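Local structure of SPCC18.06c protein (Schizosaccharomyces pombe, 2P51) at residues Met39-Ile42 against Glu43-Val47; Ser28-Leu31 against Gln32-Asn36; Pro184-Glu188 against Tyr189-Tyr193. The protein removes poly(A) tails from mRNA as the catalytic 3'-exoribonuclease of the CCR4-NOT complex, using metal ions in a DEDD nuclease fold. All coordinates share one frame; numbering follows the deposited sequence.

Contact 1 (Met39-Ile42 against Glu43-Val47); sequences MSLI and ERYPV
Arg44 doubles back on the chain, and its NH2 donates to Ser40 O at 3.1 Å with an N-H...O angle of 149°. The donor stands above the carbonyl plane of Ser40 rather than on a lone pair, and the oxygen in turn lies somewhat out of the guanidinium plane. A bend at chi3 (-80°) turns the arginine tip back this way. Over one face of the guanidinium sits Leu41 CD2, 3.5 Å from Arg44 NH2. That methyl also serves the neighbouring side chain, meeting Tyr45 CE2 at 3.8 Å. Leu41 O lies in the plane of the tyrosine ring, at its edge, and accepts the backbone N of Tyr45 at 3.0 Å. Arg44 N adds a weak bond to the same oxygen, and Tyr45 N a weak one to Ile42 O.

Here helix 31-41 gives way to the loop leading to strand 47-53. In place of a direct i to i+4 bond, a water receives Glu43 N and donates to Met39 O at 2.8 Å. A second donates to Ser40 O and accepts Arg44 NE at 2.8 Å, in the guanidinium plane.

On the side of the turn facing Leu156, Ile42 has CG1 anti to the backbone N (chi1 -172°); this and the turn at chi2 together bring CD1 to 3.4 Å from Tyr45 O and close to Pro46 CA. With an alanine here, CG1, CG2 and CD1 are gone, which would probably open a gap beside Tyr45 O and Pro46 and cost the side chain's contact with Leu156. Farther out, Tyr45 rests on Pro100, while the backbone of Pro46 bonds to Thr163 and that of Val47 to Ser93, where the chain enters strand 47-53, the strand bearing the metal ligands Asp51 and Glu53.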
loop_
_atom_site.group_PDB
_atom_site.type_symbol
_atom_site.label_atom_id
_atom_site.label_comp_id
_atom_site.label_asym_id
_atom_site.label_seq_id
_atom_site.Cartn_x
_atom_site.Cartn_y
_atom_site.Cartn_z
ATOM N N MET A 39 6.366 -8.983 -13.146
ATOM C CA MET A 39 7.209 -10.154 -12.877
ATOM C C MET A 39 8.527 -10.112 -13.631
ATOM O O MET A 39 9.550 -10.576 -13.108
ATOM C CB MET A 39 6.432 -11.438 -13.244
ATOM C CG MET A 39 5.377 -11.688 -12.178
ATOM S SD MET A 39 4.375 -13.091 -12.668
ATOM C CE MET A 39 5.521 -14.437 -12.606
ATOM N N SER A 40 8.498 -9.568 -14.844
ATOM C CA SER A 40 9.712 -9.500 -15.633
ATOM C C SER A 40 10.704 -8.460 -15.125
ATOM O O SER A 40 11.879 -8.535 -15.551
ATOM C CB SER A 40 9.313 -9.172 -17.081
ATOM O OG SER A 40 9.083 -7.788 -17.301
ATOM N N LEU A 41 10.253 -7.523 -14.283
ATOM C CA LEU A 41 11.096 -6.421 -13.811
ATOM C C LEU A 41 11.566 -6.596 -12.384
ATOM O O LEU A 41 12.543 -5.971 -11.978
ATOM C CB LEU A 41 10.308 -5.089 -13.899
ATOM C CG LEU A 41 10.125 -4.564 -15.342
ATOM C CD1 LEU A 41 9.055 -3.517 -15.504
ATOM C CD2 LEU A 41 11.479 -4.016 -15.814
ATOM N N ILE A 42 10.880 -7.411 -11.567
ATOM C CA ILE A 42 11.100 -7.361 -10.105
ATOM C C ILE A 42 12.517 -7.749 -9.718
ATOM O O ILE A 42 13.029 -7.235 -8.715
ATOM C CB ILE A 42 10.062 -8.237 -9.351
ATOM C CG1 ILE A 42 10.152 -8.041 -7.827
ATOM C CG2 ILE A 42 10.209 -9.701 -9.730
ATOM C CD1 ILE A 42 9.736 -6.648 -7.414
ATOM N N GLU A 43 13.153 -8.637 -10.512
ATOM C CA GLU A 43 14.506 -9.007 -10.039
ATOM C C GLU A 43 15.458 -7.822 -10.138
ATOM O O GLU A 43 16.346 -7.656 -9.284
ATOM C CB GLU A 43 15.032 -10.204 -10.828
ATOM C CG GLU A 43 16.466 -10.568 -10.476
ATOM C CD GLU A 43 16.882 -11.895 -11.070
ATOM O OE1 GLU A 43 16.104 -12.438 -11.892
ATOM O OE2 GLU A 43 17.969 -12.398 -10.708
ATOM N N ARG A 44 15.301 -6.987 -11.148
ATOM C CA ARG A 44 16.127 -5.810 -11.374
ATOM C C ARG A 44 15.684 -4.616 -10.534
ATOM O O ARG A 44 16.485 -3.703 -10.290
ATOM C CB ARG A 44 16.096 -5.398 -12.859
ATOM C CG ARG A 44 16.969 -6.283 -13.751
ATOM C CD ARG A 44 16.770 -5.843 -15.196
ATOM N NE ARG A 44 15.513 -6.432 -15.672
ATOM C CZ ARG A 44 14.769 -5.876 -16.594
ATOM N NH1 ARG A 44 15.168 -4.706 -17.097
ATOM N NH2 ARG A 44 13.660 -6.452 -17.020
ATOM N N TYR A 45 14.412 -4.585 -10.134
ATOM C CA TYR A 45 13.841 -3.463 -9.365
ATOM C C TYR A 45 13.110 -4.012 -8.122
ATOM O O TYR A 45 11.880 -4.034 -8.074
ATOM C CB TYR A 45 12.883 -2.668 -10.260
ATOM C CG TYR A 45 13.554 -2.059 -11.474
ATOM C CD1 TYR A 45 14.147 -0.800 -11.424
ATOM C CD2 TYR A 45 13.574 -2.817 -12.673
ATOM C CE1 TYR A 45 14.763 -0.291 -12.572
ATOM C CE2 TYR A 45 14.172 -2.299 -13.809
ATOM C CZ TYR A 45 14.744 -1.046 -13.728
ATOM O OH TYR A 45 15.342 -0.543 -14.861
ATOM N N PRO A 46 13.890 -4.525 -7.164
ATOM C CA PRO A 46 13.325 -5.343 -6.097
ATOM C C PRO A 46 12.829 -4.573 -4.897
ATOM O O PRO A 46 12.581 -5.184 -3.835
ATOM C CB PRO A 46 14.527 -6.233 -5.704
ATOM C CG PRO A 46 15.722 -5.343 -5.931
ATOM C CD PRO A 46 15.378 -4.498 -7.136
ATOM N N VAL A 47 12.651 -3.278 -4.977
ATOM C CA VAL A 47 12.143 -2.422 -3.891
ATOM C C VAL A 47 10.713 -2.015 -4.306
ATOM O O VAL A 47 10.536 -1.302 -5.288
ATOM C CB VAL A 47 13.032 -1.222 -3.583
ATOM C CG1 VAL A 47 12.417 -0.380 -2.442
ATOM C CG2 VAL A 47 14.437 -1.659 -3.208
HETATM O O HOH W 1 12.285 -10.354 -12.765
HETATM O O HOH W 2 14.488 -8.508 -14.052
#

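Contact 2 (Ser28-Leu31 against Gln32-Asn36)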
loop_
_atom_site.group_PDB
_atom_site.type_symbol
_atom_site.label_atom_id
_atom_site.label_comp_id
_atom_site.label_asym_id
_atom_site.label_seq_id
_atom_site.Cartn_x
_atom_site.Cartn_y
_atom_site.Cartn_z
ATOM N N SER A 28 -9.590 -5.359 -14.921
ATOM C CA SER A 28 -9.665 -6.815 -15.081
ATOM C C SER A 28 -9.154 -7.218 -16.449
ATOM O O SER A 28 -8.668 -8.339 -16.624
ATOM C CB SER A 28 -11.119 -7.255 -14.872
ATOM O OG SER A 28 -11.941 -6.735 -15.888
ATOM N N THR A 29 -9.232 -6.329 -17.434
ATOM C CA THR A 29 -8.920 -6.637 -18.833
ATOM C C THR A 29 -7.418 -6.721 -19.142
ATOM O O THR A 29 -7.032 -7.329 -20.131
ATOM C CB THR A 29 -9.569 -5.600 -19.782
ATOM O OG1 THR A 29 -9.260 -4.283 -19.296
ATOM C CG2 THR A 29 -11.082 -5.691 -19.767
ATOM N N ASN A 30 -6.581 -6.115 -18.277
ATOM C CA ASN A 30 -5.149 -6.172 -18.556
ATOM C C ASN A 30 -4.372 -6.627 -17.304
ATOM O O ASN A 30 -3.140 -6.498 -17.283
ATOM C CB ASN A 30 -4.647 -4.832 -19.097
ATOM C CG ASN A 30 -4.792 -3.728 -18.071
ATOM O OD1 ASN A 30 -5.575 -3.825 -17.122
ATOM N ND2 ASN A 30 -4.019 -2.655 -18.258
ATOM N N LEU A 31 -5.080 -7.222 -16.370
ATOM C CA LEU A 31 -4.413 -7.742 -15.149
ATOM C C LEU A 31 -3.257 -8.666 -15.438
ATOM O O LEU A 31 -2.142 -8.513 -14.898
ATOM C CB LEU A 31 -5.444 -8.461 -14.270
ATOM C CG LEU A 31 -4.848 -9.144 -13.017
ATOM C CD1 LEU A 31 -4.226 -8.129 -12.070
ATOM C CD2 LEU A 31 -5.951 -9.963 -12.358
ATOM N N GLN A 32 -3.524 -9.633 -16.308
ATOM C CA GLN A 32 -2.458 -10.631 -16.500
ATOM C C GLN A 32 -1.232 -10.048 -17.184
ATOM O O GLN A 32 -0.069 -10.310 -16.843
ATOM C CB GLN A 32 -3.016 -11.830 -17.291
ATOM C CG GLN A 32 -1.983 -12.911 -17.462
ATOM C CD GLN A 32 -1.880 -13.881 -16.305
ATOM O OE1 GLN A 32 -1.080 -13.669 -15.378
ATOM N NE2 GLN A 32 -2.675 -14.946 -16.369
ATOM N N GLN A 33 -1.456 -9.205 -18.197
ATOM C CA GLN A 33 -0.355 -8.559 -18.919
ATOM C C GLN A 33 0.508 -7.705 -18.003
ATOM O O GLN A 33 1.734 -7.667 -18.013
ATOM C CB GLN A 33 -0.995 -7.721 -20.045
ATOM C CG GLN A 33 -0.113 -6.926 -20.939
ATOM C CD GLN A 33 -0.846 -6.150 -22.032
ATOM O OE1 GLN A 33 -1.489 -5.114 -21.807
ATOM N NE2 GLN A 33 -0.732 -6.685 -23.249
ATOM N N GLU A 34 -0.208 -6.939 -17.149
ATOM C CA GLU A 34 0.551 -6.025 -16.300
ATOM C C GLU A 34 1.304 -6.813 -15.236
ATOM O O GLU A 34 2.451 -6.464 -14.912
ATOM C CB GLU A 34 -0.396 -4.963 -15.709
ATOM C CG GLU A 34 -0.950 -4.041 -16.806
ATOM C CD GLU A 34 0.144 -3.277 -17.540
ATOM O OE1 GLU A 34 1.190 -2.841 -16.948
ATOM O OE2 GLU A 34 -0.039 -3.111 -18.768
ATOM N N MET A 35 0.663 -7.864 -14.667
ATOM C CA MET A 35 1.432 -8.680 -13.709
ATOM C C MET A 35 2.628 -9.320 -14.401
ATOM O O MET A 35 3.696 -9.430 -13.780
ATOM C CB MET A 35 0.539 -9.751 -13.058
ATOM C CG MET A 35 -0.499 -9.152 -12.100
ATOM S SD MET A 35 0.276 -8.225 -10.729
ATOM C CE MET A 35 1.309 -9.492 -10.099
ATOM N N ASN A 36 2.471 -9.712 -15.655
ATOM C CA ASN A 36 3.596 -10.325 -16.384
ATOM C C ASN A 36 4.716 -9.290 -16.506
ATOM O O ASN A 36 5.895 -9.644 -16.334
ATOM C CB ASN A 36 3.223 -10.848 -17.779
ATOM C CG ASN A 36 2.392 -12.090 -17.781
ATOM O OD1 ASN A 36 1.764 -12.483 -18.809
ATOM N ND2 ASN A 36 2.384 -12.753 -16.648
HETATM O O HOH W 3 -6.210 -10.150 -17.409
HETATM O O HOH W 4 -1.978 -3.014 -20.371
#
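Asn30 O accepts Glu34 N at 3.0 Å and Leu31 O accepts Met35 N at 2.9 Å, with N-H...O angles of 161° and 167°, as expected for the first turn of an alpha helix. A water joins the loop to that turn, taking Gln32 N at 2.9 Å and donating to Ser28 O.

Asn30 holds the N-cap position, yet its side chain makes no capping bond. Its CG lies between the backbone N and the carbonyl carbon (chi1 64°), and the amide is turned to other tasks: OD1 accepts Trp27 N, and ND2 donates to Asp25 O. ND2 also passes Glu34 CG at 3.7 Å, the two side chains crossing with the amide plane steeply inclined to the carboxylate. A water joins the polar ends here: it accepts from Asn30 ND2 at 3.0 Å and donates to Gln33 OE1 at 2.6 Å and to Glu34 OE2 at 2.5 Å.

This is the N-terminal start of helix 31-41, reached by a short loop from strand 23-26 of the nuclease sheet. Glu34 links the helix back to that sheet, its OE1 taking the indole N-H of Trp106 and its OE2 forming a salt bridge with Arg24; the positive charge is likely to help keep this carboxylate ionised in a buried place.

The apolar side of the turn is carried by Leu31 and Met35, which run alongside each other with Leu31 CD1 3.9 Å from Met35 CG. Both side chains press on Leu150 of helix 144-152 and on Phe108 of strand 105-109.

Contact 3 (Pro184-Glu188 against Tyr189-Tyr193); sequences PLPAE and YEEFY
Glu188 and Phe192 are joined by a nearly straight backbone bond: Phe192 N donates to Glu188 O at 3.2 Å, at an N-H...O angle of 163° and in the carbonyl plane. The same oxygen takes a weak second bond from Glu191 N. Glu188 occupies the N-cap position of helix 189-199. In the conformer described for Glu191, one of two, a water accepts from Glu188 N and donates to Glu191 OE1, a solvent link that may hold for only part of the molecules.

Apolar contacts fill the inner side. Pro186 CB packs on Glu191 CB at 3.6 Å, while Pro186 CG lies 3.8 Å from Phe192 CA. Leu185 and Phe192 point the same way side by side, and Leu185 CD2 comes to the ring's edge, 4.1 Å from Phe192 CE1. Phe192 goes on to meet the ring of Tyr73 and, like Leu185, packs on Ala174 and Leu177 of helix 170-181. That helix carries the metal ligand Asp172, whose side chain is about 9 Å from that of Phe192.

Charges of the same sign gather on the outer side. Glu188 OE2 stands 3.5 Å from Glu190 OE1, the carboxylate planes 42° apart. The bend at chi2 of Glu190 (73°) brings its OE1 back to 3.2 Å from Glu188 CB. Lys66 forms a salt bridge with Glu188 OE2. The lysine, together with the positive end of the helix dipole, probably offsets the repulsion and allows these two acids to sit so close.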
loop_
_atom_site.group_PDB
_atom_site.type_symbol
_atom_site.label_atom_id
_atom_site.label_comp_id
_atom_site.label_asym_id
_atom_site.label_seq_id
_atom_site.Cartn_x
_atom_site.Cartn_y
_atom_site.Cartn_z
ATOM N N PRO A 184 -11.316 -13.700 6.944
ATOM C CA PRO A 184 -11.213 -12.661 7.972
ATOM C C PRO A 184 -9.805 -12.577 8.538
ATOM O O PRO A 184 -9.069 -13.577 8.624
ATOM C CB PRO A 184 -12.145 -13.144 9.080
ATOM C CG PRO A 184 -13.124 -14.034 8.360
ATOM C CD PRO A 184 -12.402 -14.677 7.198
ATOM N N LEU A 185 -9.380 -11.386 8.939
ATOM C CA LEU A 185 -8.042 -11.219 9.518
ATOM C C LEU A 185 -7.955 -11.931 10.867
ATOM O O LEU A 185 -8.963 -12.215 11.566
ATOM C CB LEU A 185 -7.709 -9.727 9.654
ATOM C CG LEU A 185 -7.600 -8.939 8.350
ATOM C CD1 LEU A 185 -7.717 -7.445 8.642
ATOM C CD2 LEU A 185 -6.291 -9.277 7.648
ATOM N N PRO A 186 -6.728 -12.256 11.277
ATOM C CA PRO A 186 -6.566 -12.840 12.643
ATOM C C PRO A 186 -7.169 -11.958 13.733
ATOM O O PRO A 186 -7.269 -10.717 13.672
ATOM C CB PRO A 186 -5.042 -12.963 12.750
ATOM C CG PRO A 186 -4.576 -13.066 11.324
ATOM C CD PRO A 186 -5.461 -12.122 10.538
ATOM N N ALA A 187 -7.641 -12.554 14.835
ATOM C CA ALA A 187 -8.315 -11.848 15.930
ATOM C C ALA A 187 -7.374 -10.965 16.741
ATOM O O ALA A 187 -7.778 -9.936 17.303
ATOM C CB ALA A 187 -8.975 -12.844 16.871
ATOM N N GLU A 188 -6.110 -11.357 16.832
ATOM C CA GLU A 188 -5.111 -10.643 17.624
ATOM C C GLU A 188 -3.937 -10.196 16.760
ATOM O O GLU A 188 -3.592 -10.897 15.798
ATOM C CB GLU A 188 -4.619 -11.513 18.764
ATOM C CG GLU A 188 -5.707 -11.895 19.768
ATOM C CD GLU A 188 -5.705 -10.902 20.920
ATOM O OE1 GLU A 188 -6.560 -9.988 20.925
ATOM O OE2 GLU A 188 -4.815 -11.044 21.793
ATOM N N TYR A 189 -3.360 -9.046 17.121
ATOM C CA TYR A 189 -2.299 -8.449 16.319
ATOM C C TYR A 189 -1.108 -9.393 16.212
ATOM O O TYR A 189 -0.496 -9.471 15.157
ATOM C CB TYR A 189 -1.796 -7.095 16.859
ATOM C CG TYR A 189 -0.697 -6.487 15.992
ATOM C CD1 TYR A 189 -0.970 -5.996 14.724
ATOM C CD2 TYR A 189 0.633 -6.406 16.410
ATOM C CE1 TYR A 189 0.034 -5.445 13.928
ATOM C CE2 TYR A 189 1.656 -5.863 15.641
ATOM C CZ TYR A 189 1.343 -5.377 14.383
ATOM O OH TYR A 189 2.346 -4.832 13.589
ATOM N N GLU A 190 -0.771 -10.068 17.314
ATOM C CA GLU A 190 0.399 -10.958 17.296
ATOM C C GLU A 190 0.321 -11.948 16.131
ATOM O O GLU A 190 1.339 -12.163 15.461
ATOM C CB GLU A 190 0.510 -11.714 18.629
ATOM C CG GLU A 190 0.637 -10.861 19.862
ATOM C CD GLU A 190 -0.638 -10.153 20.290
ATOM O OE1 GLU A 190 -1.787 -10.587 20.021
ATOM O OE2 GLU A 190 -0.510 -9.059 20.899
ATOM N N GLU A 191 -0.844 -12.513 15.880
ATOM C CA GLU A 191 -1.046 -13.462 14.796
ATOM C C GLU A 191 -1.005 -12.768 13.432
ATOM O O GLU A 191 -0.466 -13.285 12.454
ATOM C CB GLU A 191 -2.378 -14.231 14.891
ATOM C CG GLU A 191 -2.518 -15.386 13.910
ATOM C CD GLU A 191 -3.771 -16.235 14.014
ATOM O OE1 GLU A 191 -4.480 -16.255 15.051
ATOM O OE2 GLU A 191 -4.126 -16.946 13.031
ATOM N N PHE A 192 -1.612 -11.586 13.357
ATOM C CA PHE A 192 -1.562 -10.828 12.115
ATOM C C PHE A 192 -0.117 -10.551 11.763
ATOM O O PHE A 192 0.278 -10.765 10.605
ATOM C CB PHE A 192 -2.334 -9.540 12.327
ATOM C CG PHE A 192 -2.168 -8.494 11.258
ATOM C CD1 PHE A 192 -2.958 -8.615 10.118
ATOM C CD2 PHE A 192 -1.293 -7.434 11.375
ATOM C CE1 PHE A 192 -2.852 -7.673 9.101
ATOM C CE2 PHE A 192 -1.180 -6.530 10.348
ATOM C CZ PHE A 192 -1.940 -6.623 9.197
ATOM N N TYR A 193 0.662 -10.059 12.745
ATOM C CA TYR A 193 2.041 -9.699 12.513
ATOM C C TYR A 193 2.848 -10.900 12.052
ATOM O O TYR A 193 3.692 -10.810 11.139
ATOM C CB TYR A 193 2.611 -9.143 13.825
ATOM C CG TYR A 193 4.026 -8.625 13.648
ATOM C CD1 TYR A 193 4.287 -7.410 12.995
ATOM C CD2 TYR A 193 5.083 -9.379 14.147
ATOM C CE1 TYR A 193 5.581 -6.962 12.847
ATOM C CE2 TYR A 193 6.375 -8.922 13.984
ATOM C CZ TYR A 193 6.615 -7.734 13.337
ATOM O OH TYR A 193 7.921 -7.301 13.213
HETATM O O HOH W 5 -5.289 -14.416 16.678
#

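In the fold
From the N terminus, contact 2 comes first, closing the turn by which the chain leaves strand 23-26 and starts helix 31-41. Contact 1 follows at the other end of that helix, about 16 Å away between centres, and turns the chain into strand 47-53 in the middle of the sheet. Together they bracket one helix between an edge strand and a central one. Contact 3 lies much later, about 30 Å from contact 2 between centres, where the loop after helix 170-181 enters helix 189-199; it sets the start of that helix against helices 69-82 and 170-181. The three are local turns in series, neither nested nor crossing, and contact 3 touches neither of the others.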